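Local atomic coordinates of designed helical repeat protein (Synthetic construct, PDB entry 5CWG), a protein that has no known biological role and was designed de novo as a compact helical repeat fold of packed helices joined by short loops. Residues Gly74-Ile77 with Ser78-Ala81; Ala159-Glu162 with Ile163-Arg166; Ala184-Glu187 with Phe188-Lys191. All blocks are in the same frame, centred on the assembly; numbering follows the deposited sequence. Where two conformers were deposited one is given.

Contact 1: Gly74-Ile77 with Ser78-Ala81; sequences GYDI and SEAA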
ATOM      1  N   GLY A  74      11.809  -0.116  15.373  1.00 13.41           N
ATOM      2  CA  GLY A  74      11.373  -0.931  16.504  1.00 14.24           C
ATOM      3  C   GLY A  74      10.103  -1.733  16.298  1.00 14.98           C
ATOM      4  O   GLY A  74       9.354  -1.956  17.249  1.00 19.71           O
ATOM      5  N   TYR A  75       9.856  -2.190  15.074  1.00 12.61           N
ATOM      6  CA  TYR A  75       8.688  -3.014  14.793  1.00 12.09           C
ATOM      7  C   TYR A  75       9.103  -4.435  14.469  1.00 11.75           C
ATOM      8  O   TYR A  75      10.138  -4.682  13.864  1.00 12.70           O
ATOM      9  CB  TYR A  75       7.896  -2.432  13.630  1.00 11.71           C
ATOM     10  CG  TYR A  75       7.237  -1.111  13.918  1.00 11.68           C
ATOM     11  CD1 TYR A  75       7.975   0.069  13.954  1.00 12.13           C
ATOM     12  CD2 TYR A  75       5.884  -1.042  14.206  1.00 12.02           C
ATOM     13  CE1 TYR A  75       7.371   1.273  14.247  1.00 11.57           C
ATOM     14  CE2 TYR A  75       5.268   0.154  14.487  1.00 12.47           C
ATOM     15  CZ  TYR A  75       6.026   1.318  14.522  1.00 11.62           C
ATOM     16  OH  TYR A  75       5.455   2.538  14.813  1.00 12.81           O
ATOM     17  N   ASP A  76       8.254  -5.370  14.852  1.00 12.37           N
ATOM     18  CA  ASP A  76       8.498  -6.771  14.537  1.00 12.51           C
ATOM     19  C   ASP A  76       8.518  -6.973  13.028  1.00 12.24           C
ATOM     20  O   ASP A  76       7.603  -6.543  12.312  1.00 12.72           O
ATOM     21  CB  ASP A  76       7.402  -7.644  15.152  1.00 13.78           C
ATOM     22  CG  ASP A  76       7.644  -9.112  14.925  1.00 15.96           C
ATOM     23  OD1 ASP A  76       8.371  -9.723  15.713  1.00 18.88           O
ATOM     24  OD2 ASP A  76       7.118  -9.653  13.934  1.00 16.47           O
ATOM     25  N   ILE A  77       9.551  -7.643  12.536  1.00 12.16           N
ATOM     26  CA  ILE A  77       9.752  -7.750  11.099  1.00 11.92           C
ATOM     27  C   ILE A  77       8.641  -8.557  10.426  1.00 10.97           C
ATOM     28  O   ILE A  77       8.145  -8.173   9.379  1.00 11.92           O
ATOM     29  CB  ILE A  77      11.126  -8.388  10.786  1.00 12.38           C
ATOM     30  CG1 ILE A  77      12.298  -7.485  11.232  1.00 13.63           C
ATOM     31  CG2 ILE A  77      11.253  -8.729   9.308  1.00 12.65           C
ATOM     32  CD1 ILE A  77      12.201  -6.040  10.828  1.00 13.71           C
ATOM     33  N   SER A  78       8.292  -9.701  10.993  1.00 12.15           N
ATOM     34  CA  SER A  78       7.288 -10.549  10.354  1.00 12.33           C
ATOM     35  C   SER A  78       5.923  -9.879  10.349  1.00 12.31           C
ATOM     36  O   SER A  78       5.200  -9.944   9.346  1.00 12.86           O
ATOM     37  CB  SER A  78       7.242 -11.905  11.033  1.00 13.11           C
ATOM     38  OG  SER A  78       8.376 -12.675  10.728  1.00 15.83           O
ATOM     39  N   GLU A  79       5.548  -9.261  11.457  0.67 12.81           N
ATOM     40  CA  GLU A  79       4.269  -8.597  11.491  0.67 12.41           C
ATOM     41  C   GLU A  79       4.229  -7.442  10.498  0.67 11.39           C
ATOM     42  O   GLU A  79       3.213  -7.196   9.864  0.67 12.04           O
ATOM     43  CB  GLU A  79       3.939  -8.160  12.911  0.67 15.46           C
ATOM     44  CG  GLU A  79       3.656  -9.345  13.869  0.67 19.40           C
ATOM     45  CD  GLU A  79       3.457  -8.934  15.316  0.67 26.81           C
ATOM     46  OE1 GLU A  79       3.184  -9.823  16.160  0.67 30.27           O
ATOM     47  OE2 GLU A  79       3.585  -7.732  15.627  0.67 27.55           O
ATOM     48  N   ALA A  80       5.343  -6.735  10.366  1.00 11.88           N
ATOM     49  CA  ALA A  80       5.423  -5.632   9.420  1.00 12.02           C
ATOM     50  C   ALA A  80       5.242  -6.116   7.977  1.00 11.93           C
ATOM     51  O   ALA A  80       4.498  -5.514   7.196  1.00 12.34           O
ATOM     52  CB  ALA A  80       6.774  -4.884   9.573  1.00 12.14           C
ATOM     53  N   ALA A  81       5.905  -7.211   7.633  1.00 10.96           N
ATOM     54  CA  ALA A  81       5.783  -7.772   6.291  1.00 10.26           C
ATOM     55  C   ALA A  81       4.348  -8.165   6.004  1.00 10.16           C
ATOM     56  O   ALA A  81       3.815  -7.917   4.910  1.00 10.95           O
ATOM     57  CB  ALA A  81       6.687  -8.949   6.148  1.00 11.56           C
TER

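Contact 2: Ala159-Glu162 with Ile163-Arg166; sequences AIEE and IRKR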
ATOM      1  N   ALA A 159      -6.500  12.773  -8.021  1.00 12.77           N
ATOM      2  CA  ALA A 159      -7.188  12.550  -6.752  1.00 13.13           C
ATOM      3  C   ALA A 159      -6.228  11.977  -5.721  1.00 11.93           C
ATOM      4  O   ALA A 159      -6.226  12.414  -4.539  1.00 13.24           O
ATOM      5  CB  ALA A 159      -8.384  11.637  -6.926  1.00 14.01           C
ATOM      6  N   ILE A 160      -5.419  11.005  -6.129  1.00 11.44           N
ATOM      7  CA  ILE A 160      -4.469  10.397  -5.217  1.00 11.93           C
ATOM      8  C   ILE A 160      -3.343  11.368  -4.894  1.00 12.16           C
ATOM      9  O   ILE A 160      -2.901  11.459  -3.746  1.00 12.96           O
ATOM     10  CB  ILE A 160      -3.936   9.033  -5.729  1.00 11.99           C
ATOM     11  CG1 ILE A 160      -5.099   8.072  -5.956  1.00 12.63           C
ATOM     12  CG2 ILE A 160      -2.942   8.443  -4.747  1.00 13.30           C
ATOM     13  CD1 ILE A 160      -4.695   6.895  -6.790  1.00 15.12           C
ATOM     14  N   GLU A 161      -2.902  12.156  -5.868  1.00 12.04           N
ATOM     15  CA  GLU A 161      -1.884  13.176  -5.605  1.00 13.84           C
ATOM     16  C   GLU A 161      -2.382  14.183  -4.579  1.00 14.07           C
ATOM     17  O   GLU A 161      -1.596  14.667  -3.764  1.00 15.22           O
ATOM     18  CB  GLU A 161      -1.466  13.900  -6.902  1.00 14.83           C
ATOM     19  CG  GLU A 161      -0.626  13.065  -7.843  1.00 15.28           C
ATOM     20  CD  GLU A 161       0.811  12.849  -7.413  1.00 16.17           C
ATOM     21  OE1 GLU A 161       1.134  12.954  -6.209  1.00 19.03           O
ATOM     22  OE2 GLU A 161       1.622  12.541  -8.299  1.00 18.17           O
ATOM     23  N   GLU A 162      -3.666  14.523  -4.612  1.00 14.75           N
ATOM     24  CA  GLU A 162      -4.193  15.457  -3.637  1.00 15.50           C
ATOM     25  C   GLU A 162      -4.144  14.838  -2.234  1.00 14.81           C
ATOM     26  O   GLU A 162      -3.821  15.512  -1.261  1.00 16.09           O
ATOM     27  CB  GLU A 162      -5.591  15.932  -4.041  1.00 18.05           C
ATOM     28  CG  GLU A 162      -6.329  16.700  -2.987  1.00 20.38           C
ATOM     29  CD  GLU A 162      -5.740  18.066  -2.677  1.00 21.39           C
ATOM     30  OE1 GLU A 162      -4.882  18.585  -3.440  1.00 22.82           O
ATOM     31  OE2 GLU A 162      -6.175  18.632  -1.647  1.00 21.74           O
ATOM     32  N   ILE A 163      -4.457  13.549  -2.122  1.00 13.53           N
ATOM     33  CA  ILE A 163      -4.309  12.867  -0.839  1.00 13.72           C
ATOM     34  C   ILE A 163      -2.846  12.951  -0.371  1.00 13.30           C
ATOM     35  O   ILE A 163      -2.580  13.273   0.787  1.00 14.47           O
ATOM     36  CB  ILE A 163      -4.790  11.409  -0.906  1.00 13.45           C
ATOM     37  CG1 ILE A 163      -6.257  11.361  -1.294  1.00 14.87           C
ATOM     38  CG2 ILE A 163      -4.562  10.737   0.438  1.00 13.77           C
ATOM     39  CD1 ILE A 163      -6.723   9.939  -1.660  1.00 15.19           C
ATOM     40  N   ARG A 164      -1.912  12.636  -1.261  1.00 13.95           N
ATOM     41  CA  ARG A 164      -0.504  12.707  -0.926  1.00 15.31           C
ATOM     42  C   ARG A 164      -0.105  14.116  -0.474  1.00 16.98           C
ATOM     43  O   ARG A 164       0.641  14.270   0.487  1.00 19.32           O
ATOM     44  CB  ARG A 164       0.345  12.278  -2.120  1.00 14.93           C
ATOM     45  CG  ARG A 164       0.275  10.809  -2.427  1.00 15.38           C
ATOM     46  CD  ARG A 164       1.168  10.431  -3.582  1.00 16.37           C
ATOM     47  NE  ARG A 164       2.583  10.561  -3.196  1.00 16.88           N
ATOM     48  CZ  ARG A 164       3.541  11.154  -3.893  1.00 23.27           C
ATOM     49  NH1 ARG A 164       3.271  11.687  -5.075  1.00 28.37           N
ATOM     50  NH2 ARG A 164       4.777  11.192  -3.397  1.00 26.19           N
ATOM     51  N   LYS A 165      -0.628  15.132  -1.149  0.67 16.37           N
ATOM     52  CA  LYS A 165      -0.307  16.511  -0.830  0.67 17.56           C
ATOM     53  C   LYS A 165      -0.825  16.902   0.555  0.67 17.52           C
ATOM     54  O   LYS A 165      -0.173  17.638   1.313  0.67 19.72           O
ATOM     55  CB  LYS A 165      -0.923  17.431  -1.874  0.67 19.46           C
ATOM     56  CG  LYS A 165      -0.601  18.878  -1.693  0.67 22.96           C
ATOM     57  CD  LYS A 165      -1.356  19.718  -2.703  0.67 26.98           C
ATOM     58  CE  LYS A 165      -1.171  21.206  -2.445  0.67 30.31           C
ATOM     59  NZ  LYS A 165      -1.769  22.032  -3.537  0.67 34.02           N
ATOM     60  N   ARG A 166      -2.005  16.416   0.914  1.00 16.51           N
ATOM     61  CA  ARG A 166      -2.549  16.694   2.231  1.00 17.26           C
ATOM     62  C   ARG A 166      -1.826  15.933   3.334  1.00 17.45           C
ATOM     63  O   ARG A 166      -1.608  16.460   4.435  1.00 18.90           O
ATOM     64  CB  ARG A 166      -4.039  16.397   2.241  1.00 17.89           C
ATOM     65  CG  ARG A 166      -4.849  17.275   1.281  1.00 20.85           C
ATOM     66  CD  ARG A 166      -5.201  18.677   1.825  1.00 26.17           C
ATOM     67  NE  ARG A 166      -4.098  19.634   1.859  1.00 31.66           N
ATOM     68  CZ  ARG A 166      -3.672  20.357   0.824  1.00 34.37           C
ATOM     69  NH1 ARG A 166      -4.227  20.234  -0.372  1.00 34.75           N
ATOM     70  NH2 ARG A 166      -2.672  21.214   0.987  1.00 36.94           N
TER
HETATM   71  O   HOH W   1       4.126  12.788  -7.899  1.00 37.83           O
HETATM   72  O   HOH W   2      -4.403  21.271  -3.226  1.00 37.09           O

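Contact 3: Ala184-Glu187 with Phe188-Lys191; sequences AAEE and FRKK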
ATOM      1  N   ALA A 184      -9.227  14.106   2.654  1.00 17.79           N
ATOM      2  CA  ALA A 184      -8.971  14.323   1.234  1.00 16.58           C
ATOM      3  C   ALA A 184      -9.804  13.371   0.355  1.00 15.85           C
ATOM      4  O   ALA A 184     -10.336  13.766  -0.684  1.00 16.97           O
ATOM      5  CB  ALA A 184      -7.489  14.185   0.925  1.00 16.23           C
ATOM      6  N   ALA A 185      -9.878  12.121   0.753  1.00 15.86           N
ATOM      7  CA  ALA A 185     -10.683  11.169  -0.018  1.00 16.09           C
ATOM      8  C   ALA A 185     -12.168  11.546   0.003  1.00 16.48           C
ATOM      9  O   ALA A 185     -12.849  11.430  -1.010  1.00 16.77           O
ATOM     10  CB  ALA A 185     -10.491   9.763   0.495  1.00 17.21           C
ATOM     11  N   GLU A 186     -12.679  11.990   1.149  0.68 17.67           N
ATOM     12  CA  GLU A 186     -14.085  12.380   1.216  0.68 18.62           C
ATOM     13  C   GLU A 186     -14.383  13.636   0.387  0.68 19.28           C
ATOM     14  O   GLU A 186     -15.478  13.777  -0.170  0.68 19.18           O
ATOM     15  CB  GLU A 186     -14.556  12.562   2.667  0.68 20.86           C
ATOM     16  CG  GLU A 186     -14.570  11.280   3.524  0.68 23.61           C
ATOM     17  CD  GLU A 186     -15.364  10.127   2.917  0.68 26.16           C
ATOM     18  OE1 GLU A 186     -14.814   9.011   2.820  0.68 27.68           O
ATOM     19  OE2 GLU A 186     -16.540  10.326   2.547  0.68 29.02           O
ATOM     20  N   GLU A 187     -13.422  14.549   0.307  1.00 18.79           N
ATOM     21  CA  GLU A 187     -13.571  15.698  -0.567  1.00 18.26           C
ATOM     22  C   GLU A 187     -13.694  15.262  -2.018  1.00 17.25           C
ATOM     23  O   GLU A 187     -14.538  15.790  -2.729  1.00 18.40           O
ATOM     24  CB  GLU A 187     -12.406  16.671  -0.380  1.00 20.31           C
ATOM     25  CG  GLU A 187     -12.580  17.603   0.785  1.00 24.52           C
ATOM     26  CD  GLU A 187     -13.564  18.707   0.464  1.00 29.04           C
ATOM     27  OE1 GLU A 187     -13.251  19.560  -0.388  1.00 34.22           O
ATOM     28  OE2 GLU A 187     -14.654  18.713   1.041  1.00 29.42           O
ATOM     29  N   PHE A 188     -12.873  14.313  -2.455  1.00 16.35           N
ATOM     30  CA  PHE A 188     -12.995  13.824  -3.823  1.00 16.00           C
ATOM     31  C   PHE A 188     -14.349  13.169  -4.046  1.00 16.59           C
ATOM     32  O   PHE A 188     -15.000  13.380  -5.078  1.00 17.03           O
ATOM     33  CB  PHE A 188     -11.886  12.840  -4.175  1.00 16.51           C
ATOM     34  CG  PHE A 188     -12.047  12.259  -5.548  1.00 15.87           C
ATOM     35  CD1 PHE A 188     -11.617  12.952  -6.666  1.00 17.12           C
ATOM     36  CD2 PHE A 188     -12.672  11.039  -5.735  1.00 15.80           C
ATOM     37  CE1 PHE A 188     -11.779  12.423  -7.936  1.00 17.36           C
ATOM     38  CE2 PHE A 188     -12.842  10.516  -7.007  1.00 16.78           C
ATOM     39  CZ  PHE A 188     -12.405  11.212  -8.096  1.00 16.91           C
ATOM     40  N   ARG A 189     -14.760  12.339  -3.103  1.00 16.68           N
ATOM     41  CA  ARG A 189     -16.035  11.659  -3.234  1.00 18.12           C
ATOM     42  C   ARG A 189     -17.173  12.656  -3.414  1.00 18.92           C
ATOM     43  O   ARG A 189     -18.033  12.453  -4.282  1.00 20.28           O
ATOM     44  CB  ARG A 189     -16.304  10.751  -2.042  1.00 21.64           C
ATOM     45  CG  ARG A 189     -17.585   9.967  -2.181  1.00 27.29           C
ATOM     46  CD  ARG A 189     -18.025   9.477  -0.838  1.00 33.09           C
ATOM     47  NE  ARG A 189     -18.488  10.582   0.003  1.00 38.30           N
ATOM     48  CZ  ARG A 189     -19.759  10.935   0.165  1.00 43.36           C
ATOM     49  NH1 ARG A 189     -20.734  10.260  -0.431  1.00 45.50           N
ATOM     50  NH2 ARG A 189     -20.059  11.959   0.950  1.00 46.03           N
ATOM     51  N   LYS A 190     -17.194  13.707  -2.603  1.00 20.30           N
ATOM     52  CA  LYS A 190     -18.223  14.724  -2.727  1.00 23.89           C
ATOM     53  C   LYS A 190     -18.240  15.334  -4.121  1.00 24.68           C
ATOM     54  O   LYS A 190     -19.314  15.533  -4.694  1.00 28.18           O
ATOM     55  CB  LYS A 190     -18.040  15.805  -1.675  1.00 28.62           C
ATOM     56  CG  LYS A 190     -18.401  15.356  -0.288  1.00 33.95           C
ATOM     57  CD  LYS A 190     -18.008  16.419   0.722  1.00 38.96           C
ATOM     58  CE  LYS A 190     -18.225  15.965   2.152  1.00 43.32           C
ATOM     59  NZ  LYS A 190     -17.718  16.994   3.103  1.00 45.00           N
ATOM     60  N   LYS A 191     -17.058  15.625  -4.670  1.00 23.54           N
ATOM     61  CA  LYS A 191     -16.981  16.213  -6.003  1.00 24.77           C
ATOM     62  C   LYS A 191     -17.393  15.231  -7.109  1.00 23.55           C
ATOM     63  O   LYS A 191     -18.059  15.605  -8.086  1.00 25.95           O
ATOM     64  CB  LYS A 191     -15.594  16.807  -6.229  1.00 27.20           C
ATOM     65  CG  LYS A 191     -15.425  18.115  -5.448  1.00 31.83           C
ATOM     66  CD  LYS A 191     -14.144  18.867  -5.769  1.00 36.09           C
ATOM     67  CE  LYS A 191     -14.218  20.296  -5.222  1.00 40.11           C
ATOM     68  NZ  LYS A 191     -12.893  20.949  -5.199  1.00 41.92           N
TER

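Contact 1: Gly74-Ile77 with Ser78-Ala81
Asp76 takes the amide of Glu79 as the N-cap of helix 77-98. It sits at the end of the short loop that leads there from helix 53-73, in an alpha-alpha hairpin. Gly74 begins this loop with positive phi, where a CB would jam against the preceding carbonyl O.

The capping bond comes from the side chain. Glu79 N donates to Asp76 OD2 over 3.0 Å, and the bond is nearly straight at 166°. OD2 takes it on its anti lone pair, the one facing away from the other carboxylate oxygen. Asp76 reaches it with CG anti to its own backbone N (chi1 -177°), which swings the carboxylate over the amides of the first helical turn. Ser78 N lies 3.2 Å from Asp76 OD2. The amides of this turn probably favour the charged form of Asp76.

The backbone bonds take over from there. Ala80 N donates to Asp76 O, the carbonyl of the N-cap residue. One residue on, Ala81 N donates to Ile77 O at 3.0 Å.

Charges lie close round the cap. Glu79 was deposited in two conformers. In the one given, its OE2 comes within 4.4 Å of Asp76 OD2, but this approach of two carboxylates is doubtful as a constant feature.

The turn is also bonded to neighbouring loops. Ile77 N bonds to Asp25 OD2, in the loop before helix 27-47, and the Ile77 side chain packs on Val67 and Val16. Tyr75 OH bonds to Tyr125 O, in the loop before helix 127-148.

Beneath the cap, Ala80 CB sits 3.3 Å from Asp76 O.

Contact 2: Ala159-Glu162 with Ile163-Arg166
Arg166 NH1 is gripped twice, by Glu162 OE2 at 2.8 Å and by water 2, in an i to i+4 salt bridge along helix 153-173. The carboxylate oxygen lies at the guanidinium edge, in its plane. It is met on its syn side, from out of the carboxylate plane. The two planes are turned 49° apart. Glu162 CG stands anti to the backbone N (chi1 169°), then the chain bends toward the next turn. Arg166 NE also pairs with Glu169.

Water 2 widens the link by donating to Glu162 OE1. In the Lys165 conformer given it also accepts from NZ, though this link is doubtful. An alanine here in place of Glu162 removes both carboxylate oxygens, and the Arg166 guanidinium would probably be freer to turn, with water 2 less firmly held.

Glu161 and Arg164 lie alongside one another in an i to i+3 salt bridge. Glu161 OE1 meets Arg164 NH1 at 2.7 Å, tilted 23° from the guanidinium plane. Arg164 NH2 has a second partner in Glu115.

On the buried side Ile163 packs on helix 103-123 through Leu112. Its CG1 lies 3.4 Å from Ala159 O, the carbonyl that accepts from Ile163 N.

Contact 3: Ala184-Glu187 with Phe188-Lys191
Glu186 and Arg189 meet one turn apart on helix 177-195, in a weak i to i+3 salt bridge. Arg189 NE lies 3.2 Å from Glu186 OE2, approached obliquely, with a poor angle of 125° at the hydrogen. The two flat groups are 27° from parallel.

The arginine's torsions explain the approach. Its CG is anti to the backbone N, and the chain bends at chi3. This carries NE to the glutamate. The Glu186 side chain starts away from the next turn but curls back, and its end comes near. Glu186 was deposited in two conformers. The bond belongs to the one given and is doubtful as a constant feature. The stronger partners lie outside: Arg140 NE for Glu186 OE1, and Glu193 for Arg189 NH1.

Glu187 and Lys190 approach without joining. Glu187 OE2 stays 4.1 Å from Lys190 NZ, beyond a salt bridge, and the attraction is probably loose. The Lys190 stem lies along the backbone, with CG 3.3 Å from Glu186 O. Lys191 also follows the helix, its CG 3.7 Å from Glu187 O.

Phe188 takes the trans arrangement, CG opposite the backbone N (chi1 176°). This leads its ring away from the preceding turn, and its base stays close, CB lying 3.6 Å from Ala185 O. Regular helix bonds run underneath, including Phe188 N to Ala184 O and Arg189 N to Ala185 O.

The inner side packs on two helices. Ala185 lies on Ala137 and Val141 of helix 127-148, Phe188 also reaches Val141, and Arg189 touches Ala144. Ala184 turns to helix 153-173, where Phe188 also packs on Ala159, so this last helix of the chain rests against both of those helices.

Overall arrangement
Along the chain the three contacts come in series; none nests in or crosses another. Contact 1 comes first and closes the loop from helix 53-73 into helix 77-98. Contacts 2 and 3 close no loop; each joins neighbouring turns of one helix, 153-173 and then 177-195. Contact 1 lies across the chain's centre from the other two, its centre about 27 Å from that of contact 2 and 32 Å from that of contact 3. Contacts 2 and 3 are neighbours, with centres about 11 Å apart. Ala159 CB meets Phe188 CD1 at 3.5 Å, and Ile163 CG1 meets Ala184 CB at 3.8 Å, joining the last two helices.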